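PDB 2YGT: delta toxin from Clostridium perfringens, which is a haemolytic beta-pore-forming toxin of the leukocidin/haemolysin type that probably damages host cells by opening a beta-barrel pore in their membranes. Local coordinates for residues Trp89-Met94 and Tyr184-Trp189. Sequence-based numbering, arbitrary orientation.
Sequences WPIKYM and YNVNSW
W89 meets the 184-189 loop through the far corner of its indole. CH2 lies 4.1 Å from CG1 of V186. The methyl comes in at the ring edge, near the ring plane, and does not lie over a face. The backbone N of I91 lies above one face of the indole, offset toward the rim. The pyrrole N-H, NE1, is satisfied elsewhere by OD1 of N267. F177 and F198 pack against the same indole edge-to-face.

I91 makes the closer contact. Its CD1 is 3.7 Å from V186 CG1. The isoleucine side chain is extended, with its own CG1 anti to the backbone N (chi1 -175°) and CD1 continuing outward, which carries the end methyl to the valine. The two side chains run at about a right angle. A single methyl, V186 CG1, touches both partners, and the contact is wholly apolar and small, burying 82 Å² over both sides. Strand 84-99 turns a corner at I91, and I91 and K92 both face E251 in a classic beta bulge.

The loop presents the valine methyl from a type I beta turn, N185 to S188. S188 N donates to N185 O at 3.1 Å. N185 OD1 accepts from N187 N at 2.9 Å, in the carbonyl plane and on a lone pair, which makes an Asx turn. N185 N donates almost straight to S188 OG (2.9 Å, 173°). These bonds hold the valine at the corner of the turn, while N185 ND2 reaches E179.

The contact thus packs a turn from the loop after strand 170-177 against a bulged strand of an antiparallel sheet, in a part of the molecule that probably corresponds to the rim region of leukocidin/haemolysin toxins.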
# COMPACT_ATOMS: atom_id res chain seq x y z
N TRP A 89 6.97 -4.76 -17.00
CA TRP A 89 6.86 -5.07 -15.58
C TRP A 89 6.67 -3.80 -14.74
O TRP A 89 7.04 -2.70 -15.17
CB TRP A 89 8.10 -5.84 -15.11
CG TRP A 89 9.37 -5.04 -15.18
CD1 TRP A 89 10.03 -4.64 -16.31
CD2 TRP A 89 10.13 -4.53 -14.07
NE1 TRP A 89 11.15 -3.92 -15.97
CE2 TRP A 89 11.23 -3.84 -14.61
CE3 TRP A 89 9.98 -4.60 -12.68
CZ2 TRP A 89 12.18 -3.21 -13.80
CZ3 TRP A 89 10.93 -3.98 -11.88
CH2 TRP A 89 12.02 -3.30 -12.44
N PRO A 90 6.09 -3.95 -13.53
CA PRO A 90 5.83 -2.80 -12.66
C PRO A 90 7.04 -2.48 -11.80
O PRO A 90 7.23 -3.10 -10.75
CB PRO A 90 4.69 -3.30 -11.75
CG PRO A 90 4.51 -4.78 -12.08
CD PRO A 90 5.69 -5.20 -12.89
N ILE A 91 7.87 -1.54 -12.23
CA ILE A 91 9.00 -1.12 -11.40
C ILE A 91 8.52 -0.44 -10.12
O ILE A 91 9.15 -0.58 -9.07
CB ILE A 91 9.96 -0.20 -12.17
CG1 ILE A 91 11.19 0.10 -11.31
CG2 ILE A 91 9.26 1.09 -12.58
CD1 ILE A 91 12.34 0.70 -12.10
N LYS A 92 7.40 0.28 -10.19
CA LYS A 92 6.93 1.05 -9.05
C LYS A 92 5.41 1.09 -8.88
O LYS A 92 4.66 1.27 -9.84
CB LYS A 92 7.47 2.48 -9.12
CG LYS A 92 7.41 3.21 -7.79
CD LYS A 92 7.38 4.72 -7.96
CE LYS A 92 8.66 5.24 -8.59
NZ LYS A 92 8.79 6.71 -8.39
N TYR A 93 4.97 0.92 -7.63
CA TYR A 93 3.58 1.11 -7.24
C TYR A 93 3.51 2.30 -6.30
O TYR A 93 4.36 2.45 -5.42
CB TYR A 93 3.05 -0.11 -6.50
CG TYR A 93 2.93 -1.39 -7.31
CD1 TYR A 93 1.81 -1.63 -8.10
CD2 TYR A 93 3.92 -2.36 -7.25
CE1 TYR A 93 1.69 -2.80 -8.82
CE2 TYR A 93 3.80 -3.53 -7.97
CZ TYR A 93 2.69 -3.75 -8.75
OH TYR A 93 2.58 -4.92 -9.46
N MET A 94 2.51 3.15 -6.47
CA MET A 94 2.36 4.31 -5.59
C MET A 94 0.94 4.41 -5.03
O MET A 94 -0.03 4.22 -5.76
CB MET A 94 2.72 5.60 -6.33
CG MET A 94 4.08 5.56 -7.01
SD MET A 94 4.44 7.04 -7.97
CE MET A 94 4.50 8.29 -6.68
N TYR A 184 20.95 -8.46 -8.77
CA TYR A 184 20.83 -7.45 -9.83
C TYR A 184 19.71 -6.46 -9.54
O TYR A 184 18.68 -6.82 -8.98
CB TYR A 184 20.61 -8.11 -11.19
CG TYR A 184 21.72 -9.04 -11.62
CD1 TYR A 184 22.97 -8.54 -11.96
CD2 TYR A 184 21.51 -10.41 -11.70
CE1 TYR A 184 23.99 -9.39 -12.36
CE2 TYR A 184 22.52 -11.26 -12.09
CZ TYR A 184 23.76 -10.75 -12.42
OH TYR A 184 24.76 -11.60 -12.82
N ASN A 185 19.93 -5.21 -9.95
CA ASN A 185 18.93 -4.16 -9.81
C ASN A 185 18.90 -3.32 -11.07
O ASN A 185 19.58 -3.64 -12.04
CB ASN A 185 19.23 -3.29 -8.59
CG ASN A 185 20.68 -2.89 -8.50
OD1 ASN A 185 21.21 -2.21 -9.39
ND2 ASN A 185 21.35 -3.29 -7.42
N VAL A 186 18.13 -2.24 -11.07
CA VAL A 186 17.98 -1.42 -12.27
C VAL A 186 19.26 -0.66 -12.61
O VAL A 186 19.39 -0.10 -13.70
CB VAL A 186 16.80 -0.45 -12.18
CG1 VAL A 186 15.51 -1.21 -11.90
CG2 VAL A 186 17.05 0.62 -11.13
N ASN A 187 20.21 -0.65 -11.68
CA ASN A 187 21.51 0.00 -11.90
C ASN A 187 22.57 -0.93 -12.47
O ASN A 187 23.65 -0.48 -12.86
CB ASN A 187 22.02 0.60 -10.59
CG ASN A 187 21.29 1.87 -10.21
OD1 ASN A 187 20.61 1.93 -9.19
ND2 ASN A 187 21.42 2.89 -11.05
N SER A 188 22.29 -2.23 -12.49
CA SER A 188 23.27 -3.22 -12.91
C SER A 188 23.60 -3.10 -14.39
O SER A 188 22.71 -3.07 -15.24
CB SER A 188 22.78 -4.63 -12.60
OG SER A 188 22.48 -4.78 -11.22
N TRP A 189 24.89 -3.02 -14.71
CA TRP A 189 25.32 -3.05 -16.10
C TRP A 189 26.64 -3.80 -16.30
O TRP A 189 27.70 -3.36 -15.87
CB TRP A 189 25.41 -1.64 -16.71
CG TRP A 189 25.64 -1.70 -18.19
CD1 TRP A 189 26.83 -1.57 -18.84
CD2 TRP A 189 24.66 -1.93 -19.21
NE1 TRP A 189 26.65 -1.69 -20.20
CE2 TRP A 189 25.33 -1.91 -20.45
CE3 TRP A 189 23.27 -2.14 -19.19
CZ2 TRP A 189 24.66 -2.10 -21.66
CZ3 TRP A 189 22.61 -2.33 -20.40
CH2 TRP A 189 23.31 -2.31 -21.62